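UDP-glucose 6-dehydrogenase (Pyrobaculum islandicum, PDB 3VTF) probably oxidises UDP-glucose to UDP-glucuronate with two molecules of NAD(+), the single step that supplies this nucleotide sugar. Local coordinates at residues A[31-40]-A[175-186]; A[56-64]-A[80-89]. One frame throughout, in Å; residues are numbered along the deposited sequence.

Contact 1 (A[31-40]-A[175-186]). With UPG (uridine-5'-diphosphate-glucose), chain B.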
loop_
_atom_site.group_PDB
_atom_site.type_symbol
_atom_site.label_atom_id
_atom_site.label_comp_id
_atom_site.label_asym_id
_atom_site.label_seq_id
_atom_site.Cartn_x
_atom_site.Cartn_y
_atom_site.Cartn_z
ATOM N N TYR A 31 14.892 -2.942 22.705
ATOM C CA TYR A 31 13.800 -3.874 22.740
ATOM C C TYR A 31 13.976 -5.088 21.771
ATOM O O TYR A 31 13.523 -6.205 22.055
ATOM C CB TYR A 31 12.435 -3.173 22.649
ATOM C CG TYR A 31 11.964 -3.041 21.293
ATOM C CD1 TYR A 31 11.119 -4.004 20.754
ATOM C CD2 TYR A 31 12.368 -1.945 20.479
ATOM C CE1 TYR A 31 10.679 -3.914 19.434
ATOM C CE2 TYR A 31 11.931 -1.814 19.152
ATOM C CZ TYR A 31 11.089 -2.805 18.627
ATOM O OH TYR A 31 10.642 -2.665 17.313
ATOM N N VAL A 32 14.575 -4.858 20.615
ATOM C CA VAL A 32 14.860 -6.002 19.682
ATOM C C VAL A 32 15.833 -7.019 20.320
ATOM O O VAL A 32 15.532 -8.199 20.420
ATOM C CB VAL A 32 15.417 -5.519 18.322
ATOM C CG1 VAL A 32 15.802 -6.723 17.449
ATOM C CG2 VAL A 32 14.317 -4.778 17.574
ATOM N N GLY A 33 16.962 -6.546 20.787
ATOM C CA GLY A 33 17.984 -7.423 21.358
ATOM C C GLY A 33 17.438 -8.168 22.581
ATOM O O GLY A 33 17.635 -9.351 22.699
ATOM N N VAL A 34 16.784 -7.453 23.510
ATOM C CA VAL A 34 16.370 -8.129 24.775
ATOM C C VAL A 34 15.219 -9.101 24.525
ATOM O O VAL A 34 15.225 -10.190 25.108
ATOM C CB VAL A 34 16.023 -7.107 25.896
ATOM C CG1 VAL A 34 14.672 -6.460 25.586
ATOM C CG2 VAL A 34 16.024 -7.839 27.237
ATOM N N VAL A 35 14.352 -8.810 23.536
ATOM C CA VAL A 35 13.285 -9.748 23.217
ATOM C C VAL A 35 13.865 -10.988 22.514
ATOM O O VAL A 35 13.417 -12.150 22.718
ATOM C CB VAL A 35 12.147 -9.089 22.382
ATOM C CG1 VAL A 35 11.231 -10.136 21.741
ATOM C CG2 VAL A 35 11.329 -8.157 23.272
ATOM N N HIS A 36 14.869 -10.765 21.662
ATOM C CA HIS A 36 15.478 -11.993 21.057
ATOM C C HIS A 36 16.234 -12.812 22.066
ATOM O O HIS A 36 16.227 -14.046 22.019
ATOM C CB HIS A 36 16.390 -11.606 19.902
ATOM C CG HIS A 36 15.590 -11.287 18.630
ATOM N ND1 HIS A 36 14.874 -10.138 18.485
ATOM C CD2 HIS A 36 15.329 -12.060 17.523
ATOM C CE1 HIS A 36 14.193 -10.194 17.299
ATOM N NE2 HIS A 36 14.500 -11.359 16.721
ATOM N N ALA A 37 16.943 -12.126 22.943
ATOM C CA ALA A 37 17.743 -12.881 23.950
ATOM C C ALA A 37 16.832 -13.730 24.813
ATOM O O ALA A 37 17.093 -14.922 25.050
ATOM C CB ALA A 37 18.557 -11.897 24.785
ATOM N N VAL A 38 15.791 -13.102 25.339
ATOM C CA VAL A 38 14.789 -13.843 26.143
ATOM C C VAL A 38 14.029 -14.907 25.371
ATOM O O VAL A 38 13.851 -16.069 25.848
ATOM C CB VAL A 38 13.799 -12.817 26.800
ATOM C CG1 VAL A 38 12.569 -13.548 27.384
ATOM C CG2 VAL A 38 14.514 -12.006 27.862
ATOM N N GLY A 39 13.599 -14.554 24.169
ATOM C CA GLY A 39 12.840 -15.487 23.346
ATOM C C GLY A 39 13.667 -16.709 22.913
ATOM O O GLY A 39 13.122 -17.816 22.865
ATOM N N PHE A 40 14.929 -16.498 22.507
ATOM C CA PHE A 40 15.720 -17.628 22.071
ATOM C C PHE A 40 15.922 -18.554 23.282
ATOM O O PHE A 40 15.897 -19.801 23.112
ATOM C CB PHE A 40 17.111 -17.189 21.524
ATOM C CG PHE A 40 17.066 -16.607 20.107
ATOM C CD1 PHE A 40 16.335 -17.214 19.126
ATOM C CD2 PHE A 40 17.882 -15.506 19.764
ATOM C CE1 PHE A 40 16.360 -16.722 17.799
ATOM C CE2 PHE A 40 17.826 -14.987 18.469
ATOM C CZ PHE A 40 17.078 -15.606 17.501
ATOM N N GLU A 175 14.536 -8.040 11.449
ATOM C CA GLU A 175 13.513 -8.242 12.505
ATOM C C GLU A 175 12.312 -7.385 12.204
ATOM O O GLU A 175 12.433 -6.395 11.475
ATOM C CB GLU A 175 14.106 -7.934 13.865
ATOM C CG GLU A 175 14.697 -6.536 13.909
ATOM C CD GLU A 175 13.634 -5.509 14.143
ATOM O OE1 GLU A 175 12.535 -5.864 14.739
ATOM O OE2 GLU A 175 13.867 -4.358 13.752
ATOM N N PHE A 176 11.143 -7.856 12.619
ATOM C CA PHE A 176 9.902 -7.251 12.257
ATOM C C PHE A 176 9.023 -7.047 13.478
ATOM O O PHE A 176 7.811 -6.780 13.309
ATOM C CB PHE A 176 9.185 -8.163 11.255
ATOM C CG PHE A 176 9.939 -8.349 9.958
ATOM C CD1 PHE A 176 10.066 -7.288 9.038
ATOM C CD2 PHE A 176 10.572 -9.561 9.687
ATOM C CE1 PHE A 176 10.778 -7.440 7.834
ATOM C CE2 PHE A 176 11.265 -9.732 8.473
ATOM C CZ PHE A 176 11.392 -8.654 7.573
ATOM N N LEU A 177 9.640 -7.083 14.666
ATOM C CA LEU A 177 8.962 -6.949 15.936
ATOM C C LEU A 177 8.316 -5.554 16.006
ATOM O O LEU A 177 8.977 -4.569 15.733
ATOM C CB LEU A 177 10.012 -7.029 17.097
ATOM C CG LEU A 177 10.782 -8.400 17.159
ATOM C CD1 LEU A 177 11.400 -8.479 18.538
ATOM C CD2 LEU A 177 9.877 -9.635 16.899
ATOM N N ARG A 178 7.087 -5.453 16.501
ATOM C CA ARG A 178 6.564 -4.119 16.883
ATOM C C ARG A 178 6.640 -3.907 18.378
ATOM O O ARG A 178 6.324 -4.810 19.210
ATOM C CB ARG A 178 5.118 -3.883 16.413
ATOM C CG ARG A 178 4.866 -4.455 15.056
ATOM C CD ARG A 178 3.407 -4.294 14.679
ATOM N NE ARG A 178 2.522 -5.226 15.362
ATOM C CZ ARG A 178 2.383 -6.512 15.075
ATOM N NH1 ARG A 178 3.078 -7.082 14.095
ATOM N NH2 ARG A 178 1.529 -7.234 15.789
ATOM N N GLU A 179 7.018 -2.697 18.744
ATOM C CA GLU A 179 6.979 -2.351 20.145
ATOM C C GLU A 179 5.554 -2.487 20.639
ATOM O O GLU A 179 4.583 -2.196 19.885
ATOM C CB GLU A 179 7.427 -0.927 20.349
ATOM C CG GLU A 179 8.822 -0.778 20.864
ATOM C CD GLU A 179 9.105 0.666 21.310
ATOM O OE1 GLU A 179 8.655 1.103 22.412
ATOM O OE2 GLU A 179 9.801 1.316 20.545
ATOM N N GLY A 180 5.391 -2.945 21.876
ATOM C CA GLY A 180 4.030 -3.174 22.341
ATOM C C GLY A 180 3.497 -4.539 22.105
ATOM O O GLY A 180 2.706 -5.031 22.894
ATOM N N SER A 181 3.961 -5.220 21.061
ATOM C CA SER A 181 3.612 -6.643 20.910
ATOM C C SER A 181 4.884 -7.501 20.520
ATOM O O SER A 181 4.789 -8.391 19.742
ATOM C CB SER A 181 2.509 -6.789 19.892
ATOM O OG SER A 181 2.844 -6.147 18.661
ATOM N N ALA A 182 6.056 -7.148 21.036
ATOM C CA ALA A 182 7.288 -7.713 20.482
ATOM C C ALA A 182 7.376 -9.236 20.794
ATOM O O ALA A 182 7.852 -10.030 19.993
ATOM C CB ALA A 182 8.438 -6.982 21.121
ATOM N N LEU A 183 6.975 -9.629 21.998
ATOM C CA LEU A 183 7.061 -11.083 22.377
ATOM C C LEU A 183 6.144 -11.900 21.519
ATOM O O LEU A 183 6.535 -12.959 20.971
ATOM C CB LEU A 183 6.724 -11.326 23.856
ATOM C CG LEU A 183 7.842 -10.977 24.781
ATOM C CD1 LEU A 183 7.152 -10.966 26.129
ATOM C CD2 LEU A 183 8.961 -12.065 24.709
ATOM N N GLU A 184 4.900 -11.446 21.356
ATOM C CA GLU A 184 4.060 -12.167 20.421
ATOM C C GLU A 184 4.635 -12.210 18.990
ATOM O O GLU A 184 4.592 -13.250 18.322
ATOM C CB GLU A 184 2.661 -11.526 20.361
ATOM C CG GLU A 184 1.757 -12.037 19.234
ATOM C CD GLU A 184 0.384 -11.324 19.238
ATOM O OE1 GLU A 184 0.113 -10.569 20.205
ATOM O OE2 GLU A 184 -0.408 -11.496 18.280
ATOM N N ASP A 185 5.172 -11.095 18.495
ATOM C CA ASP A 185 5.727 -11.114 17.125
ATOM C C ASP A 185 6.962 -11.960 17.058
ATOM O O ASP A 185 7.319 -12.436 15.944
ATOM C CB ASP A 185 6.147 -9.641 16.737
ATOM C CG ASP A 185 4.913 -8.725 16.637
ATOM O OD1 ASP A 185 3.833 -9.303 16.395
ATOM O OD2 ASP A 185 5.026 -7.489 16.771
ATOM N N PHE A 186 7.684 -12.091 18.199
ATOM C CA PHE A 186 8.850 -12.988 18.235
ATOM C C PHE A 186 8.383 -14.495 18.066
ATOM O O PHE A 186 8.905 -15.250 17.231
ATOM C CB PHE A 186 9.699 -12.818 19.518
ATOM C CG PHE A 186 10.844 -13.854 19.597
ATOM C CD1 PHE A 186 12.047 -13.605 18.952
ATOM C CD2 PHE A 186 10.653 -15.130 20.190
ATOM C CE1 PHE A 186 13.065 -14.552 18.904
ATOM C CE2 PHE A 186 11.654 -16.112 20.118
ATOM C CZ PHE A 186 12.897 -15.829 19.499
HETATM N N1 UPG B . 0.613 4.728 13.041
HETATM C C2 UPG B . -0.293 5.599 12.365
HETATM N N3 UPG B . -1.326 5.072 11.705
HETATM C C4 UPG B . -1.466 3.695 11.619
HETATM C C5 UPG B . -0.562 2.779 12.260
HETATM C C6 UPG B . 0.521 3.368 12.944
HETATM O O2 UPG B . -0.158 6.864 12.401
HETATM O O4 UPG B . -2.438 3.235 10.932
HETATM C C1C UPG B . 1.740 5.407 13.722
HETATM C C2C UPG B . 1.809 4.964 15.170
HETATM O O2C UPG B . 1.031 5.795 16.029
HETATM C C3C UPG B . 3.315 5.105 15.482
HETATM C C4C UPG B . 4.002 4.791 14.152
HETATM O O4C UPG B . 2.947 4.838 13.166
HETATM O O3C UPG B . 3.617 6.502 15.741
HETATM C C5C UPG B . 4.649 3.386 14.108
HETATM O O5C UPG B . 3.728 2.466 14.708
HETATM P PA UPG B . 4.151 0.839 14.840
HETATM O O1A UPG B . 4.338 0.207 13.423
HETATM O O2A UPG B . 3.248 0.202 15.927
HETATM O O3A UPG B . 5.503 1.020 15.697
HETATM P PB UPG B . 6.953 0.254 15.640
HETATM O O1B UPG B . 7.151 -0.423 16.972
HETATM O O2B UPG B . 7.776 1.530 15.330
HETATM O O3B UPG B . 6.963 -0.918 14.559
HETATM C "C1'" UPG B . 7.536 -0.705 13.232
HETATM C "C2'" UPG B . 6.992 -1.798 12.338
HETATM C "C3'" UPG B . 7.643 -3.135 12.766
HETATM C "C4'" UPG B . 9.178 -2.959 12.674
HETATM C "C5'" UPG B . 9.604 -1.880 13.747
HETATM C "C6'" UPG B . 11.104 -1.512 13.795
HETATM O "O2'" UPG B . 5.570 -1.761 12.750
HETATM O "O3'" UPG B . 7.184 -4.125 11.867
HETATM O "O4'" UPG B . 9.769 -4.214 13.075
HETATM O "O5'" UPG B . 8.963 -0.673 13.245
HETATM O "O6'" UPG B . 11.692 -1.687 12.483
#

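Contact 2 (A[56-64]-A[80-89])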
loop_
_atom_site.group_PDB
_atom_site.type_symbol
_atom_site.label_atom_id
_atom_site.label_comp_id
_atom_site.label_asym_id
_atom_site.label_seq_id
_atom_site.Cartn_x
_atom_site.Cartn_y
_atom_site.Cartn_z
ATOM N N ILE A 56 22.111 -1.571 32.209
ATOM C CA ILE A 56 21.127 -2.441 31.564
ATOM C C ILE A 56 21.426 -3.864 31.910
ATOM O O ILE A 56 20.538 -4.594 32.266
ATOM C CB ILE A 56 21.134 -2.203 30.030
ATOM C CG1 ILE A 56 20.533 -0.819 29.780
ATOM C CG2 ILE A 56 20.305 -3.261 29.325
ATOM C CD1 ILE A 56 20.512 -0.366 28.294
ATOM N N VAL A 57 22.689 -4.296 31.764
ATOM C CA VAL A 57 23.018 -5.674 32.078
ATOM C C VAL A 57 22.665 -6.050 33.560
ATOM O O VAL A 57 22.123 -7.167 33.825
ATOM C CB VAL A 57 24.498 -5.995 31.812
ATOM C CG1 VAL A 57 24.902 -7.374 32.397
ATOM C CG2 VAL A 57 24.797 -5.863 30.312
ATOM N N GLU A 58 23.001 -5.154 34.486
ATOM C CA GLU A 58 22.780 -5.358 35.914
ATOM C C GLU A 58 21.293 -5.501 36.213
ATOM O O GLU A 58 20.898 -6.347 36.986
ATOM C CB GLU A 58 23.325 -4.178 36.731
ATOM C CG GLU A 58 24.836 -4.094 36.886
ATOM C CD GLU A 58 25.270 -2.851 37.651
ATOM O OE1 GLU A 58 25.990 -2.000 37.083
ATOM O OE2 GLU A 58 24.876 -2.721 38.826
ATOM N N ARG A 59 20.481 -4.649 35.604
ATOM C CA ARG A 59 19.040 -4.735 35.772
ATOM C C ARG A 59 18.444 -6.013 35.205
ATOM O O ARG A 59 17.625 -6.646 35.848
ATOM C CB ARG A 59 18.355 -3.509 35.178
ATOM C CG ARG A 59 18.251 -2.352 36.154
ATOM C CD ARG A 59 17.550 -1.158 35.548
ATOM N NE ARG A 59 18.385 -0.512 34.557
ATOM C CZ ARG A 59 18.061 0.602 33.926
ATOM N NH1 ARG A 59 18.892 1.128 33.033
ATOM N NH2 ARG A 59 16.903 1.184 34.191
ATOM N N LEU A 60 18.880 -6.389 34.010
ATOM C CA LEU A 60 18.410 -7.594 33.346
ATOM C C LEU A 60 18.804 -8.866 34.113
ATOM O O LEU A 60 18.033 -9.808 34.194
ATOM C CB LEU A 60 18.833 -7.639 31.876
ATOM C CG LEU A 60 18.212 -6.664 30.878
ATOM C CD1 LEU A 60 18.887 -6.792 29.525
ATOM C CD2 LEU A 60 16.717 -6.867 30.737
ATOM N N ARG A 61 20.007 -8.884 34.662
ATOM C CA ARG A 61 20.419 -10.005 35.498
ATOM C C ARG A 61 19.496 -10.102 36.718
ATOM O O ARG A 61 19.278 -11.184 37.245
ATOM C CB ARG A 61 21.827 -9.781 36.002
ATOM C CG ARG A 61 22.872 -10.298 35.045
ATOM C CD ARG A 61 24.200 -9.822 35.561
ATOM N NE ARG A 61 25.277 -10.384 34.775
ATOM C CZ ARG A 61 26.466 -9.837 34.692
ATOM N NH1 ARG A 61 26.752 -8.703 35.366
ATOM N NH2 ARG A 61 27.368 -10.456 33.984
ATOM N N ALA A 62 18.976 -8.965 37.151
ATOM C CA ALA A 62 18.130 -8.925 38.361
ATOM C C ALA A 62 16.687 -9.220 37.965
ATOM O O ALA A 62 15.781 -9.217 38.779
ATOM C CB ALA A 62 18.298 -7.569 39.080
ATOM N N GLY A 63 16.432 -9.490 36.692
ATOM C CA GLY A 63 15.057 -9.739 36.308
ATOM C C GLY A 63 14.212 -8.458 36.190
ATOM O O GLY A 63 13.005 -8.556 36.137
ATOM N N ARG A 64 14.834 -7.288 36.097
ATOM C CA ARG A 64 14.074 -6.035 36.009
ATOM C C ARG A 64 14.210 -5.310 34.664
ATOM O O ARG A 64 15.196 -4.577 34.460
ATOM C CB ARG A 64 14.539 -5.047 37.099
ATOM C CG ARG A 64 14.053 -5.409 38.517
ATOM C CD ARG A 64 15.213 -5.760 39.439
ATOM N NE ARG A 64 15.922 -4.579 39.968
ATOM C CZ ARG A 64 16.735 -4.605 41.031
ATOM N NH1 ARG A 64 16.948 -5.736 41.699
ATOM N NH2 ARG A 64 17.338 -3.491 41.441
ATOM N N LEU A 80 15.539 -16.521 32.721
ATOM C CA LEU A 80 16.563 -16.563 33.784
ATOM C C LEU A 80 16.439 -17.855 34.653
ATOM O O LEU A 80 17.407 -18.572 34.816
ATOM C CB LEU A 80 16.473 -15.311 34.677
ATOM C CG LEU A 80 16.897 -13.944 34.072
ATOM C CD1 LEU A 80 16.489 -12.786 34.983
ATOM C CD2 LEU A 80 18.416 -13.861 33.797
ATOM N N SER A 81 15.245 -18.155 35.141
ATOM C CA SER A 81 14.979 -19.476 35.840
ATOM C C SER A 81 15.405 -20.709 35.079
ATOM O O SER A 81 15.912 -21.642 35.685
ATOM C CB SER A 81 13.512 -19.673 36.231
ATOM O OG SER A 81 13.217 -18.831 37.322
ATOM N N SER A 82 15.238 -20.712 33.756
ATOM C CA SER A 82 15.656 -21.881 32.992
ATOM C C SER A 82 17.156 -22.146 33.135
ATOM O O SER A 82 17.599 -23.181 32.758
ATOM C CB SER A 82 15.278 -21.708 31.539
ATOM O OG SER A 82 16.176 -20.796 30.926
ATOM N N GLY A 83 17.936 -21.189 33.620
ATOM C CA GLY A 83 19.363 -21.329 33.548
ATOM C C GLY A 83 19.945 -21.111 32.134
ATOM O O GLY A 83 21.164 -21.020 31.996
ATOM N N ARG A 84 19.096 -20.916 31.115
ATOM C CA ARG A 84 19.612 -20.799 29.728
ATOM C C ARG A 84 20.064 -19.380 29.290
ATOM O O ARG A 84 20.783 -19.246 28.280
ATOM C CB ARG A 84 18.623 -21.406 28.702
ATOM C CG ARG A 84 18.392 -22.890 28.896
ATOM C CD ARG A 84 17.841 -23.531 27.660
ATOM N NE ARG A 84 16.487 -23.027 27.476
ATOM C CZ ARG A 84 15.400 -23.598 27.947
ATOM N NH1 ARG A 84 15.465 -24.775 28.569
ATOM N NH2 ARG A 84 14.232 -22.980 27.750
ATOM N N LEU A 85 19.689 -18.344 30.043
ATOM C CA LEU A 85 20.053 -16.982 29.707
ATOM C C LEU A 85 21.030 -16.415 30.673
ATOM O O LEU A 85 20.729 -16.370 31.862
ATOM C CB LEU A 85 18.785 -16.067 29.773
ATOM C CG LEU A 85 18.914 -14.556 29.544
ATOM C CD1 LEU A 85 19.621 -14.294 28.155
ATOM C CD2 LEU A 85 17.504 -13.918 29.517
ATOM N N SER A 86 22.143 -15.839 30.202
ATOM C CA SER A 86 23.064 -15.167 31.096
ATOM C C SER A 86 23.570 -13.941 30.400
ATOM O O SER A 86 23.306 -13.725 29.189
ATOM C CB SER A 86 24.273 -16.098 31.449
ATOM O OG SER A 86 24.932 -16.539 30.255
ATOM N N PHE A 87 24.323 -13.119 31.118
ATOM C CA PHE A 87 24.900 -11.945 30.475
ATOM C C PHE A 87 26.410 -11.845 30.682
ATOM O O PHE A 87 26.902 -12.173 31.797
ATOM C CB PHE A 87 24.195 -10.677 30.986
ATOM C CG PHE A 87 22.741 -10.693 30.729
ATOM C CD1 PHE A 87 22.229 -10.211 29.506
ATOM C CD2 PHE A 87 21.860 -11.305 31.635
ATOM C CE1 PHE A 87 20.857 -10.290 29.248
ATOM C CE2 PHE A 87 20.477 -11.363 31.382
ATOM C CZ PHE A 87 19.976 -10.849 30.198
ATOM N N ALA A 88 27.152 -11.378 29.656
ATOM C CA ALA A 88 28.643 -11.437 29.727
ATOM C C ALA A 88 29.163 -10.134 30.300
ATOM O O ALA A 88 28.443 -9.155 30.340
ATOM C CB ALA A 88 29.313 -11.713 28.357
ATOM N N GLU A 89 30.450 -10.131 30.689
ATOM C CA GLU A 89 31.127 -8.897 31.125
ATOM C C GLU A 89 31.671 -8.132 29.947
ATOM O O GLU A 89 32.038 -6.961 30.084
ATOM C CB GLU A 89 32.311 -9.250 32.083
ATOM C CG GLU A 89 31.856 -9.880 33.371
ATOM C CD GLU A 89 30.950 -8.924 34.132
ATOM O OE1 GLU A 89 31.209 -7.694 34.176
ATOM O OE2 GLU A 89 29.938 -9.402 34.677
HETATM O O HOH W 1 24.453 -13.350 34.169
#

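Contact 1 (A[31-40]-A[175-186])
Phe-186 enters helix 31-40 as a knob among Val-35, His-36, Gly-39 and Phe-40, and this end of the contact is the tightly packed one. Phe-186 CE2 comes to 3.5 Å from Gly-39 CA, at a position where any side chain on residue 39 would collide with it. The same ring turns its edge to two others: it meets the face of His-36 with planes at 88° and the face of Phe-40 at 84°, two T-shaped pairs in one aromatic cluster. Phe-186 CG lies anti to its own backbone N (chi1 175°), which carries the ring into the hole on helix 31-40. His-36 is fixed in rotation by its ND1, which donates to Val-32 O at 2.8 Å almost in the imidazole plane. Val-35 CG1 then meets Leu-177 CD1 tip to tip at 3.6 Å.

Towards the ligand the packing gives way to one hydrogen bond and a ring-to-methylene contact, and Tyr-31 itself is partly exposed. Tyr-31 OH donates to Leu-177 O at 3.0 Å from well above the carbonyl plane, and the same Leu-177 O accepts from UPG O4' at 2.8 Å. Glu-179 CG lies over the centre of the Tyr-31 ring, 3.6 Å from its centroid, a CH-pi contact, while Ala-182 CB approaches the ring edge. A leucine in place of Tyr-31 would probably leave Leu-177 O without its protein hydroxyl donor and the Glu-179 methylene without its aromatic face.

Glu-179 N donates to UPG O1B at 2.9 Å, and Lys-228 and Lys-344 also bind the ligand. The loop thus grips both glucose and diphosphate, placing the substrate pocket of a UDP-glucose dehydrogenase beside the first helix of its Rossmann-type NAD-binding domain.

Contact 2 (A[56-64]-A[80-89])
Arg-61 and Phe-87 run past each other in opposite directions, with the guanidinium and ring planes 80° apart. The arginine chain is extended from CG to NE; Arg-61 CG lies 3.7 Å from Phe-87 CD2, and the far end passes beyond the ring to the strand backbone. There Arg-61 NH2 donates to Phe-87 O at 2.8 Å from above the carbonyl plane, 54° out of it. Arg-61 NH2 also makes a salt bridge of 2.9 Å to Glu-89 OE2, which lies near the guanidinium plane, while the NH1 bond to that oxygen is weak. Glu-89 reaches it although its CB points away from the helix, because its chain bends at the second torsion; the two side chains cross at about a right angle, with their flat groups only 26° apart. A water accepts from both Arg-61 NE and Phe-87 N, adding a bridge between side chain and strand.

On the buried side, the Phe-87 side chain is met by two apolar residues. Val-57 runs past it in the opposite direction, Val-57 CG1 3.7 Å from Phe-87 CB, and this methyl also lies over one face of the Arg-61 guanidinium, offset toward its rim. Leu-60 crosses the phenylalanine nearly perpendicularly, Leu-60 CB 3.8 Å from Phe-87 CZ in an off-centre CH-pi contact.

Leu-80 approaches the helix end separately: Leu-80 CD1 lies 3.4 Å from Leu-60 O and also touches Gly-63 CA. Gly-63, with positive phi, ends the helix in a Schellman motif, which brings its CA against that methyl.

Helix 54-61 is the first of two helices in the crossover connection between parallel strands 46-50 and 85-87. Here it packs on strand 85-87, outermost in the Rossmann-type sheet within this chain, with Leu-80 from the second helix against its C-terminal turn.

How the contacts relate
Contacts 1 and 2 belong to the same NAD-binding domain, their centres 16 Å apart, with contact 2 nested inside the chain loop that contact 1 closes. Helix 31-43 joins them: while one side of it packs on residues 175-186, Val-34 CG2 touches Leu-60 CD2 at 3.7 Å and Val-38 CG2 touches Leu-85 CD2 at 3.9 Å. Helix 72-81 adds to the seam, since Leu-76 packs on Val-38, Leu-60 and Leu-85. Only contact 1 reaches UPG. The centre of contact 2 is about 23 Å from the centre of the chain, that of contact 1 about 11 Å. The side chain of Val-57 lies about 4 Å from that of Asp-51, a residue predicted to bind NAD(+).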